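Long-range contacts in osmotically inducible protein OsmC (Psychrobacter arcticus, PDB 2PN2), which probably acts as a thiol-dependent peroxidase of the OsmC family, detoxifying organic hydroperoxides during osmotic and oxidative stress: residues L31-I36 against I44-P49; A70-T75 against T133-K138; T96-A101 against E108-I113; R104-V109 against P142-K147. All coordinates share one frame; numbering follows the deposited sequence. Where two conformers were deposited one is given.

Interaction 1 of 4, residues L31-I36 against I44-P49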
loop_
_atom_site.group_PDB
_atom_site.type_symbol
_atom_site.label_atom_id
_atom_site.label_comp_id
_atom_site.label_asym_id
_atom_site.label_seq_id
_atom_site.Cartn_x
_atom_site.Cartn_y
_atom_site.Cartn_z
ATOM N N LEU A 31 12.525 10.034 9.053
ATOM C CA LEU A 31 11.528 9.771 8.002
ATOM C C LEU A 31 11.145 8.292 7.827
ATOM O O LEU A 31 10.695 7.870 6.749
ATOM C CB LEU A 31 11.947 10.410 6.670
ATOM C CG LEU A 31 12.256 11.907 6.727
ATOM C CD1 LEU A 31 12.627 12.414 5.338
ATOM C CD2 LEU A 31 11.068 12.696 7.303
ATOM N N ARG A 32 11.262 7.530 8.917
ATOM C CA ARG A 32 10.958 6.106 8.941
ATOM C C ARG A 32 9.685 5.811 9.715
ATOM O O ARG A 32 9.468 6.399 10.777
ATOM C CB ARG A 32 12.091 5.337 9.621
ATOM C CG ARG A 32 11.755 3.878 9.955
ATOM C CD ARG A 32 12.962 3.149 10.416
ATOM N NE ARG A 32 13.767 2.680 9.302
ATOM C CZ ARG A 32 15.024 2.248 9.398
ATOM N NH1 ARG A 32 15.698 2.224 10.564
ATOM N NH2 ARG A 32 15.629 1.842 8.298
ATOM N N THR A 33 8.888 4.862 9.219
ATOM C CA THR A 33 7.699 4.384 9.948
ATOM C C THR A 33 7.762 2.864 10.093
ATOM O O THR A 33 8.410 2.197 9.304
ATOM C CB THR A 33 6.357 4.796 9.315
ATOM O OG1 THR A 33 6.005 3.922 8.230
ATOM C CG2 THR A 33 6.380 6.259 8.866
ATOM N N SER A 34 7.093 2.353 11.119
ATOM C CA SER A 34 6.967 0.920 11.401
ATOM C C SER A 34 5.496 0.631 11.611
ATOM O O SER A 34 4.877 1.267 12.450
ATOM C CB SER A 34 7.742 0.562 12.663
ATOM O OG SER A 34 7.473 -0.773 13.045
ATOM N N ALA A 35 4.958 -0.344 10.879
ATOM C CA ALA A 35 3.537 -0.699 10.940
ATOM C C ALA A 35 3.375 -2.170 11.326
ATOM O O ALA A 35 4.009 -3.035 10.715
ATOM C CB ALA A 35 2.866 -0.421 9.582
ATOM N N ILE A 36 2.539 -2.411 12.343
ATOM C CA ILE A 36 2.186 -3.730 12.863
ATOM C C ILE A 36 0.710 -3.996 12.515
ATOM O O ILE A 36 -0.143 -3.169 12.848
ATOM C CB ILE A 36 2.330 -3.783 14.419
ATOM C CG1 ILE A 36 3.736 -3.383 14.869
ATOM C CG2 ILE A 36 1.998 -5.171 14.957
ATOM C CD1 ILE A 36 4.855 -4.224 14.278
ATOM N N ILE A 44 5.964 -4.113 8.956
ATOM C CA ILE A 44 6.401 -3.476 7.701
ATOM C C ILE A 44 7.043 -2.124 8.022
ATOM O O ILE A 44 6.528 -1.390 8.861
ATOM C CB ILE A 44 5.198 -3.284 6.752
ATOM C CG1 ILE A 44 4.798 -4.650 6.191
ATOM C CG2 ILE A 44 5.516 -2.299 5.609
ATOM C CD1 ILE A 44 3.616 -4.630 5.356
ATOM N N ILE A 45 8.140 -1.798 7.347
ATOM C CA ILE A 45 8.871 -0.556 7.546
ATOM C C ILE A 45 8.765 0.283 6.286
ATOM O O ILE A 45 8.703 -0.273 5.196
ATOM C CB ILE A 45 10.382 -0.828 7.799
ATOM C CG1 ILE A 45 10.615 -1.793 8.982
ATOM C CG2 ILE A 45 11.165 0.468 8.026
ATOM C CD1 ILE A 45 10.026 -1.347 10.294
ATOM N N THR A 46 8.696 1.601 6.450
ATOM C CA THR A 46 8.837 2.526 5.322
ATOM C C THR A 46 9.922 3.547 5.631
ATOM O O THR A 46 10.166 3.859 6.786
ATOM C CB THR A 46 7.536 3.286 4.919
ATOM O OG1 THR A 46 7.185 4.235 5.927
ATOM C CG2 THR A 46 6.374 2.324 4.633
ATOM N N ASP A 47 10.578 4.025 4.574
ATOM C CA ASP A 47 11.561 5.084 4.625
ATOM C C ASP A 47 11.280 6.031 3.474
ATOM O O ASP A 47 10.852 5.594 2.405
ATOM C CB ASP A 47 12.981 4.554 4.391
ATOM C CG ASP A 47 13.602 3.888 5.597
ATOM O OD1 ASP A 47 13.258 4.186 6.754
ATOM O OD2 ASP A 47 14.534 3.097 5.372
ATOM N N ALA A 48 11.548 7.312 3.691
ATOM C CA ALA A 48 11.501 8.300 2.613
ATOM C C ALA A 48 12.763 8.065 1.751
ATOM O O ALA A 48 13.785 7.584 2.268
ATOM C CB ALA A 48 11.498 9.705 3.160
ATOM N N PRO A 49 12.696 8.348 0.432
ATOM C CA PRO A 49 13.936 8.211 -0.369
ATOM C C PRO A 49 15.055 9.176 0.068
ATOM O O PRO A 49 14.781 10.176 0.748
ATOM C CB PRO A 49 13.479 8.530 -1.802
ATOM C CG PRO A 49 11.972 8.359 -1.786
ATOM C CD PRO A 49 11.540 8.737 -0.405
HETATM O O HOH W 1 8.608 6.468 5.461
#
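Thr33 and Thr46 meet through their hydroxyls, Thr33 OG1 lying 2.6 Å from Thr46 OG1 in a hydrogen bond that either could donate. Both hydroxyls sit between backbone N and carbonyl carbon (chi1 81° and 70°), which brings them together over a hydrogen-bonded antiparallel pair: Thr33 N to Thr46 O and Thr46 N to Thr33 O are each 2.9 Å. Ala35 and Ile44 form the next such pair. On the other face Arg32 bends at chi3 (-82°) and lies alongside Asp47, NE reaching OD1 at 3.0 Å in a salt bridge whose hydrogen bonds are weak. Ile45 CG2 supports the guanidinium at 3.6 Å from Arg32 NE, while the backbone N of Glu57 holds Asp47 OD2. Were Arg32 replaced by alanine, Asp47 would probably lose its countercharge and Ile45 the chain lying against its CG2. Beyond the strand pairing, Leu31 CB packs on Ala48 CB at 3.6 Å, and one water links Leu31 O with Thr46 OG1. Strands 32-37 and 42-47 belong to a three-stranded antiparallel sheet, completed by strand 23-29 beside 32-37; the Thr33, Ala35, Ile44 and Thr46 face meets helix 61-83 and the second subunit, whose Ser71 hydroxyl bonds to Thr33 OG1.

Interaction 2 of 4, residues A70-T75 against T133-K138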
loop_
_atom_site.group_PDB
_atom_site.type_symbol
_atom_site.label_atom_id
_atom_site.label_comp_id
_atom_site.label_asym_id
_atom_site.label_seq_id
_atom_site.Cartn_x
_atom_site.Cartn_y
_atom_site.Cartn_z
ATOM N N ALA A 70 -0.071 -4.814 -7.124
ATOM C CA ALA A 70 0.481 -6.064 -7.670
ATOM C C ALA A 70 0.164 -7.267 -6.774
ATOM O O ALA A 70 -0.205 -8.337 -7.268
ATOM C CB ALA A 70 1.985 -5.945 -7.893
ATOM N N SER A 71 0.306 -7.093 -5.469
ATOM C CA SER A 71 -0.052 -8.165 -4.510
ATOM C C SER A 71 -1.521 -8.546 -4.590
ATOM O O SER A 71 -1.862 -9.734 -4.566
ATOM C CB SER A 71 0.269 -7.763 -3.078
ATOM O OG SER A 71 1.655 -7.836 -2.892
ATOM N N CYS A 72 -2.375 -7.536 -4.712
ATOM C CA CYS A 72 -3.807 -7.741 -4.823
ATOM C C CYS A 72 -4.153 -8.519 -6.100
ATOM O O CYS A 72 -4.948 -9.470 -6.058
ATOM C CB CYS A 72 -4.532 -6.401 -4.796
ATOM S SG CYS A 72 -6.281 -6.577 -4.708
HETATM N N MSE A 73 -3.511 -8.134 -7.205
HETATM C CA MSE A 73 -3.695 -8.786 -8.513
HETATM C C MSE A 73 -3.300 -10.265 -8.498
HETATM O O MSE A 73 -4.067 -11.103 -8.974
HETATM C CB MSE A 73 -2.908 -8.057 -9.596
HETATM C CG MSE A 73 -3.528 -6.756 -9.967
HETATM SE SE MSE A 73 -2.595 -5.867 -11.433
HETATM C CE MSE A 73 -3.748 -4.321 -11.555
ATOM N N LEU A 74 -2.117 -10.563 -7.938
ATOM C CA LEU A 74 -1.655 -11.943 -7.804
ATOM C C LEU A 74 -2.576 -12.762 -6.891
ATOM O O LEU A 74 -2.815 -13.936 -7.160
ATOM C CB LEU A 74 -0.207 -12.021 -7.312
ATOM C CG LEU A 74 0.929 -11.553 -8.233
ATOM C CD1 LEU A 74 2.251 -11.749 -7.521
ATOM C CD2 LEU A 74 0.932 -12.308 -9.562
ATOM N N THR A 75 -3.104 -12.131 -5.837
ATOM C CA THR A 75 -3.983 -12.805 -4.863
ATOM C C THR A 75 -5.316 -13.190 -5.514
ATOM O O THR A 75 -5.753 -14.343 -5.386
ATOM C CB THR A 75 -4.199 -11.934 -3.607
ATOM O OG1 THR A 75 -2.918 -11.619 -3.030
ATOM C CG2 THR A 75 -5.076 -12.650 -2.567
ATOM N N THR A 133 -9.960 -5.988 -11.959
ATOM C CA THR A 133 -11.141 -5.776 -11.098
ATOM C C THR A 133 -10.856 -5.909 -9.595
ATOM O O THR A 133 -11.794 -5.771 -8.793
ATOM C CB THR A 133 -12.317 -6.780 -11.454
ATOM O OG1 THR A 133 -12.049 -8.101 -10.943
ATOM C CG2 THR A 133 -12.567 -6.824 -12.951
ATOM N N CYS A 134 -9.591 -6.128 -9.201
ATOM C CA CYS A 134 -9.272 -6.465 -7.812
ATOM C C CYS A 134 -9.472 -5.286 -6.865
ATOM O O CYS A 134 -9.470 -4.138 -7.316
ATOM C CB CYS A 134 -7.859 -7.045 -7.685
ATOM S SG CYS A 134 -6.526 -5.861 -7.737
ATOM N N PRO A 135 -9.677 -5.563 -5.569
ATOM C CA PRO A 135 -9.978 -4.458 -4.650
ATOM C C PRO A 135 -9.046 -3.247 -4.636
ATOM O O PRO A 135 -9.553 -2.131 -4.617
ATOM C CB PRO A 135 -10.045 -5.154 -3.289
ATOM C CG PRO A 135 -10.557 -6.502 -3.633
ATOM C CD PRO A 135 -9.772 -6.856 -4.859
ATOM N N VAL A 136 -7.729 -3.467 -4.683
ATOM C CA VAL A 136 -6.765 -2.357 -4.735
ATOM C C VAL A 136 -6.880 -1.626 -6.084
ATOM O O VAL A 136 -6.793 -0.383 -6.112
ATOM C CB VAL A 136 -5.316 -2.794 -4.441
ATOM C CG1 VAL A 136 -4.335 -1.605 -4.590
ATOM C CG2 VAL A 136 -5.235 -3.377 -3.052
ATOM N N ALA A 137 -7.140 -2.350 -7.185
ATOM C CA ALA A 137 -7.323 -1.670 -8.497
ATOM C C ALA A 137 -8.469 -0.637 -8.431
ATOM O O ALA A 137 -8.355 0.469 -8.979
ATOM C CB ALA A 137 -7.569 -2.673 -9.642
ATOM N N LYS A 138 -9.519 -0.986 -7.683
ATOM C CA LYS A 138 -10.705 -0.150 -7.494
ATOM C C LYS A 138 -10.631 0.828 -6.321
ATOM O O LYS A 138 -11.625 1.485 -6.008
ATOM C CB LYS A 138 -11.923 -1.067 -7.353
ATOM C CG LYS A 138 -12.156 -1.973 -8.554
ATOM C CD LYS A 138 -12.432 -1.148 -9.818
ATOM C CE LYS A 138 -12.773 -1.973 -11.004
ATOM N NZ LYS A 138 -12.974 -1.040 -12.140
#
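Cys72 meets Cys134, Pro135 and Val136 without any aromatic ring between them, and the flat groups here are peptide units. The one joining Pro135 to Val136 aims its N-H almost straight at the Cys72 sulfur, Val136 N to Cys72 SG being 3.4 Å with an angle of 173° at the hydrogen. Within the helix, the carbonyl of Ser71 is approached from opposite faces of its plane by Thr75 N and by Thr75 OG1, the latter at 2.7 Å, so the threonine hydroxyl is satisfied on its own helix. With SG anti to the backbone N (chi1 -172°), Cys72 points its sulfur at Cys134 and at the N-H of Val136. Cys134 SG swings between its own N and carbonyl carbon (chi1 78°), and the sulfurs come within 3.1 Å, SG to SG. Carbon closes round them: Pro135 CD is 3.5 Å from Cys72 SG, Val136 CG2 lies 3.6 Å from Cys72 CB, and selenomethionine Met73 sets its CG 3.8 Å from Cys134 SG. Small, soft cysteines suit this buried spot, where helix 61-83 packs on the loop after helix 121-132, and Pro61 of the second subunit also touches Cys72. The sulfurs are too far apart for a disulfide yet probably need only a small shift to form one, consistent with the paired redox cysteines by which OsmC and Ohr proteins reduce peroxides.

Interaction 3 of 4, residues T96-A101 against E108-I113. With SO4 (sulfate ion), chain D.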
loop_
_atom_site.group_PDB
_atom_site.type_symbol
_atom_site.label_atom_id
_atom_site.label_comp_id
_atom_site.label_asym_id
_atom_site.label_seq_id
_atom_site.Cartn_x
_atom_site.Cartn_y
_atom_site.Cartn_z
ATOM N N THR A 96 6.675 -1.254 -11.497
ATOM C CA THR A 96 7.372 -0.021 -11.847
ATOM C C THR A 96 6.365 1.085 -11.592
ATOM O O THR A 96 5.210 0.937 -11.957
ATOM C CB THR A 96 7.834 -0.070 -13.339
ATOM O OG1 THR A 96 8.874 -1.054 -13.488
ATOM C CG2 THR A 96 8.371 1.265 -13.794
ATOM N N LYS A 97 6.775 2.175 -10.946
ATOM C CA LYS A 97 5.854 3.292 -10.712
ATOM C C LYS A 97 6.351 4.519 -11.437
ATOM O O LYS A 97 7.566 4.695 -11.596
ATOM C CB LYS A 97 5.649 3.584 -9.214
ATOM C CG LYS A 97 6.823 4.241 -8.508
ATOM C CD LYS A 97 6.490 4.683 -7.095
ATOM C CE LYS A 97 7.668 5.491 -6.573
ATOM N NZ LYS A 97 7.554 5.733 -5.131
ATOM N N VAL A 98 5.404 5.350 -11.874
ATOM C CA VAL A 98 5.695 6.653 -12.449
ATOM C C VAL A 98 4.970 7.659 -11.548
ATOM O O VAL A 98 3.812 7.431 -11.130
ATOM C CB VAL A 98 5.208 6.799 -13.904
ATOM C CG1 VAL A 98 5.626 8.186 -14.490
ATOM C CG2 VAL A 98 5.778 5.665 -14.773
HETATM N N MSE A 99 5.669 8.747 -11.232
HETATM C CA MSE A 99 5.119 9.836 -10.436
HETATM C C MSE A 99 4.856 11.025 -11.342
HETATM O O MSE A 99 5.489 11.157 -12.397
HETATM C CB MSE A 99 6.096 10.265 -9.327
HETATM C CG MSE A 99 6.568 9.147 -8.391
HETATM SE SE MSE A 99 5.144 8.269 -7.430
HETATM C CE MSE A 99 4.655 9.600 -6.139
ATOM N N ALA A 100 3.888 11.849 -10.929
ATOM C CA ALA A 100 3.603 13.154 -11.507
ATOM C C ALA A 100 3.893 14.159 -10.389
ATOM O O ALA A 100 3.972 13.785 -9.214
ATOM C CB ALA A 100 2.159 13.259 -11.966
ATOM N N ALA A 101 4.060 15.419 -10.765
ATOM C CA ALA A 101 4.334 16.522 -9.825
ATOM C C ALA A 101 3.133 17.438 -9.711
ATOM O O ALA A 101 2.171 17.339 -10.490
ATOM C CB ALA A 101 5.553 17.333 -10.298
ATOM N N GLU A 108 1.270 6.380 -12.808
ATOM C CA GLU A 108 1.187 5.086 -13.475
ATOM C C GLU A 108 1.789 3.995 -12.599
ATOM O O GLU A 108 2.718 4.262 -11.812
ATOM C CB GLU A 108 1.917 5.095 -14.841
ATOM C CG GLU A 108 1.687 6.332 -15.720
ATOM C CD GLU A 108 2.386 6.268 -17.082
ATOM O OE1 GLU A 108 2.904 5.203 -17.475
ATOM O OE2 GLU A 108 2.390 7.302 -17.767
ATOM N N VAL A 109 1.222 2.792 -12.694
ATOM C CA VAL A 109 1.811 1.604 -12.068
ATOM C C VAL A 109 1.866 0.545 -13.151
ATOM O O VAL A 109 0.805 0.136 -13.686
ATOM C CB VAL A 109 1.024 1.085 -10.860
ATOM C CG1 VAL A 109 1.679 -0.178 -10.325
ATOM C CG2 VAL A 109 0.932 2.141 -9.761
ATOM N N HIS A 110 3.077 0.119 -13.506
ATOM C CA HIS A 110 3.257 -0.924 -14.529
ATOM C C HIS A 110 3.574 -2.212 -13.802
ATOM O O HIS A 110 4.484 -2.234 -12.956
ATOM C CB HIS A 110 4.355 -0.596 -15.548
ATOM C CG HIS A 110 4.237 0.762 -16.167
ATOM N ND1 HIS A 110 5.296 1.375 -16.797
ATOM C CD2 HIS A 110 3.216 1.656 -16.191
ATOM C CE1 HIS A 110 4.916 2.563 -17.237
ATOM N NE2 HIS A 110 3.663 2.762 -16.871
ATOM N N ILE A 111 2.815 -3.265 -14.103
ATOM C CA ILE A 111 2.955 -4.574 -13.468
ATOM C C ILE A 111 3.202 -5.579 -14.584
ATOM O O ILE A 111 2.344 -5.763 -15.432
ATOM C CB ILE A 111 1.690 -4.976 -12.653
ATOM C CG1 ILE A 111 1.281 -3.883 -11.658
ATOM C CG2 ILE A 111 1.888 -6.327 -11.932
ATOM C CD1 ILE A 111 0.398 -2.813 -12.259
ATOM N N ALA A 112 4.403 -6.159 -14.619
ATOM C CA ALA A 112 4.772 -7.179 -15.603
ATOM C C ALA A 112 4.663 -8.523 -14.888
ATOM O O ALA A 112 5.483 -8.827 -14.008
ATOM C CB ALA A 112 6.194 -6.954 -16.121
ATOM N N ILE A 113 3.672 -9.328 -15.279
ATOM C CA ILE A 113 3.424 -10.633 -14.637
ATOM C C ILE A 113 4.017 -11.787 -15.468
ATOM O O ILE A 113 3.717 -11.916 -16.645
ATOM C CB ILE A 113 1.927 -10.879 -14.380
ATOM C CG1 ILE A 113 1.295 -9.716 -13.592
ATOM C CG2 ILE A 113 1.737 -12.211 -13.639
ATOM C CD1 ILE A 113 -0.173 -9.936 -13.224
HETATM S S SO4 D . 7.182 8.718 -1.766
HETATM O O1 SO4 D . 7.937 7.780 -2.600
HETATM O O2 SO4 D . 6.366 7.995 -0.783
HETATM O O3 SO4 D . 8.153 9.545 -1.055
HETATM O O4 SO4 D . 6.340 9.563 -2.606
HETATM O O HOH W 2 7.241 -3.324 -14.180
#
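Glu108 CG and Val98 CG2 each stand anti to their own carbonyl carbon (Glu108 chi1 -43°), which keeps the two side chains alongside each other above a hydrogen-bonded pair whose register already sets Glu108 CB against Val98 CB at 3.8 Å. His110, two residues along its strand, turns the same way (chi1 -51°), and this brings its ring back over to the glutamate. There His110 NE2 donates to Glu108 OE1 at 2.6 Å, using the anti lone pair of the oxygen, with the acceptor only 5° out of the ring plane. Val98 CG2 braces the ring, 4.1 Å from His110 CE1, a place where a branched aliphatic residue suits an otherwise polar row. The backbones pair antiparallel beneath: Thr96 N to His110 O and His110 N to Thr96 O are both 2.8 Å, and Val98 N to Glu108 O is 2.9 Å. A water joins Thr96 OG1 to His110 O. On the opposite face Lys97 extends toward Asp63 and Thr62, touching a sulfate weakly with NZ. Replacing Glu108 with alanine is likely to leave His110 NE2 without its acceptor and its ring free to turn, while uncovering Val98. So short a bond, with its acceptor in the ring plane, helps to hold the ring's rotation and would probably make the imidazole more basic, on a surface-facing side of this hairpin.

Interaction 4 of 4, residues R104-V109 against P142-K147. With SO4 (sulfate ion), chain D.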
loop_
_atom_site.group_PDB
_atom_site.type_symbol
_atom_site.label_atom_id
_atom_site.label_comp_id
_atom_site.label_asym_id
_atom_site.label_seq_id
_atom_site.Cartn_x
_atom_site.Cartn_y
_atom_site.Cartn_z
ATOM N N ARG A 104 2.832 16.035 -5.829
ATOM C CA ARG A 104 3.486 14.732 -5.937
ATOM C C ARG A 104 2.438 13.622 -5.691
ATOM O O ARG A 104 1.720 13.656 -4.693
ATOM C CB ARG A 104 4.660 14.592 -4.950
ATOM C CG ARG A 104 5.357 13.208 -4.998
ATOM C CD ARG A 104 6.720 13.204 -4.277
ATOM N NE ARG A 104 7.323 11.856 -4.277
ATOM C CZ ARG A 104 8.003 11.299 -5.290
ATOM N NH1 ARG A 104 8.221 11.942 -6.432
ATOM N NH2 ARG A 104 8.483 10.064 -5.151
ATOM N N ARG A 105 2.349 12.671 -6.620
ATOM C CA ARG A 105 1.385 11.572 -6.553
ATOM C C ARG A 105 1.790 10.532 -7.596
ATOM O O ARG A 105 2.579 10.838 -8.492
ATOM C CB ARG A 105 -0.037 12.088 -6.862
ATOM C CG ARG A 105 -0.175 12.656 -8.287
ATOM C CD ARG A 105 -1.465 13.391 -8.597
ATOM N NE ARG A 105 -1.499 13.652 -10.048
ATOM C CZ ARG A 105 -1.032 14.742 -10.666
ATOM N NH1 ARG A 105 -0.479 15.753 -10.001
ATOM N NH2 ARG A 105 -1.115 14.814 -11.997
ATOM N N VAL A 106 1.232 9.337 -7.477
ATOM C CA VAL A 106 1.431 8.234 -8.438
ATOM C C VAL A 106 0.558 8.532 -9.664
ATOM O O VAL A 106 -0.615 8.908 -9.513
ATOM C CB VAL A 106 1.018 6.864 -7.830
ATOM C CG1 VAL A 106 1.244 5.694 -8.839
ATOM C CG2 VAL A 106 1.780 6.581 -6.512
ATOM N N SER A 107 1.146 8.417 -10.856
ATOM C CA SER A 107 0.442 8.611 -12.142
ATOM C C SER A 107 0.298 7.292 -12.929
ATOM O O SER A 107 -0.654 7.135 -13.692
ATOM C CB SER A 107 1.149 9.658 -12.998
ATOM O OG SER A 107 2.483 9.267 -13.334
ATOM N N GLU A 108 1.270 6.380 -12.808
ATOM C CA GLU A 108 1.187 5.086 -13.475
ATOM C C GLU A 108 1.789 3.995 -12.599
ATOM O O GLU A 108 2.718 4.262 -11.812
ATOM C CB GLU A 108 1.917 5.095 -14.841
ATOM C CG GLU A 108 1.687 6.332 -15.720
ATOM C CD GLU A 108 2.386 6.268 -17.082
ATOM O OE1 GLU A 108 2.904 5.203 -17.475
ATOM O OE2 GLU A 108 2.390 7.302 -17.767
ATOM N N VAL A 109 1.222 2.792 -12.694
ATOM C CA VAL A 109 1.811 1.604 -12.068
ATOM C C VAL A 109 1.866 0.545 -13.151
ATOM O O VAL A 109 0.805 0.136 -13.686
ATOM C CB VAL A 109 1.024 1.085 -10.860
ATOM C CG1 VAL A 109 1.679 -0.178 -10.325
ATOM C CG2 VAL A 109 0.932 2.141 -9.761
ATOM N N PRO A 142 -8.536 6.720 -10.020
ATOM C CA PRO A 142 -8.893 6.249 -11.386
ATOM C C PRO A 142 -8.016 6.794 -12.540
ATOM O O PRO A 142 -7.900 6.155 -13.574
ATOM C CB PRO A 142 -10.351 6.711 -11.569
ATOM C CG PRO A 142 -10.864 6.955 -10.237
ATOM C CD PRO A 142 -9.707 7.300 -9.337
ATOM N N ASP A 143 -7.433 7.969 -12.358
ATOM C CA ASP A 143 -6.513 8.559 -13.345
ATOM C C ASP A 143 -5.151 7.874 -13.455
ATOM O O ASP A 143 -4.385 8.196 -14.376
ATOM C CB ASP A 143 -6.329 10.058 -13.082
ATOM C CG ASP A 143 -7.610 10.848 -13.305
ATOM O OD1 ASP A 143 -8.618 10.280 -13.802
ATOM O OD2 ASP A 143 -7.593 12.059 -13.000
ATOM N N ILE A 144 -4.842 6.969 -12.526
ATOM C CA ILE A 144 -3.625 6.179 -12.572
ATOM C C ILE A 144 -3.735 5.150 -13.693
ATOM O O ILE A 144 -4.730 4.406 -13.774
ATOM C CB ILE A 144 -3.309 5.512 -11.216
ATOM C CG1 ILE A 144 -2.942 6.605 -10.206
ATOM C CG2 ILE A 144 -2.143 4.483 -11.318
ATOM C CD1 ILE A 144 -2.883 6.136 -8.763
ATOM N N PHE A 145 -2.739 5.151 -14.587
ATOM C CA PHE A 145 -2.681 4.149 -15.653
ATOM C C PHE A 145 -2.149 2.854 -15.013
ATOM O O PHE A 145 -1.003 2.801 -14.575
ATOM C CB PHE A 145 -1.839 4.646 -16.848
ATOM C CG PHE A 145 -1.652 3.630 -17.960
ATOM C CD1 PHE A 145 -2.671 2.719 -18.320
ATOM C CD2 PHE A 145 -0.477 3.641 -18.709
ATOM C CE1 PHE A 145 -2.480 1.789 -19.360
ATOM C CE2 PHE A 145 -0.286 2.731 -19.762
ATOM C CZ PHE A 145 -1.286 1.794 -20.080
ATOM N N GLN A 146 -3.026 1.864 -14.861
ATOM C CA GLN A 146 -2.660 0.529 -14.351
ATOM C C GLN A 146 -2.329 -0.305 -15.591
ATOM O O GLN A 146 -3.224 -0.751 -16.295
ATOM C CB GLN A 146 -3.805 -0.085 -13.558
ATOM C CG GLN A 146 -4.229 0.766 -12.369
ATOM C CD GLN A 146 -5.357 0.157 -11.581
ATOM O OE1 GLN A 146 -5.403 -1.058 -11.363
ATOM N NE2 GLN A 146 -6.269 1.004 -11.121
ATOM N N LYS A 147 -1.039 -0.433 -15.900
ATOM C CA LYS A 147 -0.562 -1.152 -17.089
ATOM C C LYS A 147 -0.093 -2.547 -16.719
ATOM O O LYS A 147 0.969 -2.705 -16.128
ATOM C CB LYS A 147 0.578 -0.374 -17.732
ATOM C CG LYS A 147 1.086 -0.926 -19.057
ATOM C CD LYS A 147 2.206 -0.061 -19.562
ATOM C CE LYS A 147 2.767 -0.567 -20.884
ATOM N NZ LYS A 147 3.849 0.325 -21.402
HETATM S S SO4 D . 7.182 8.718 -1.766
HETATM O O1 SO4 D . 7.937 7.780 -2.600
HETATM O O2 SO4 D . 6.366 7.995 -0.783
HETATM O O3 SO4 D . 8.153 9.545 -1.055
HETATM O O4 SO4 D . 6.340 9.563 -2.606
HETATM O O HOH W 3 -1.930 8.868 -15.541
#
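Val106 is the first residue of 104-109 to touch 142-147: its carbonyl O lies 3.3 Å from Ile144 CG1, and its CB 4.1 Å from Ile144 CD1. Two residues earlier, the extended chain of Arg104 leads to a sulfate, NE donating to O4 at 3.0 Å, the anion also bound by Ser60 and Thr62. Ser107 O accepts from Phe145 N at 3.0 Å and from a water that also bonds to Asp143 O. Ser107 and Glu108 both face Val98, a classic beta bulge. Glu108, whose carboxylate is held by His110, lays OE1 at the edge of the Phe145 ring, 3.9 Å from CD2, with carboxylate and ring planes 64° apart. Lys147 CB lies over one face of that ring, offset toward its rim. Val109 N reaches Phe145 O at 2.9 Å, and Lys147 N reaches Val109 O at the same distance. Ile144, with CG1 anti to the carbonyl carbon (chi1 -68°), sends CG1 and CD1 to Val106 and CG2 to Val109 CG2, apolar residues fitting the side toward helix 61-83. The strands run parallel, connected through helix 121-132 in a beta-alpha-beta unit; strand 92-100 pairs antiparallel on the other edge of 105-114, and Ser139 of the second subunit bonds to Val106 N.

In the fold
Interaction 1 comes first along the chain and builds one three-stranded sheet with strand 23-29, its centre about 21 Å from that of interaction 3. Interactions 3 and 4 lie about 6 Å apart between centres and share Glu108 and Val109 on strand 105-114, the middle strand of the mixed sheet. Interaction 2, with 3 nested inside its loop and 4 crossing it, ties helix 61-83 to the loop preceding strand 145-150; Ala70 packs on Ile111, and Gln146 NE2 bonds to Ala137 O. All four reach the second subunit, for example where Thr33 bonds to Ser71 of the other chain, consistent with the dimer of OsmC relatives, whose cysteine pair lies near the interface.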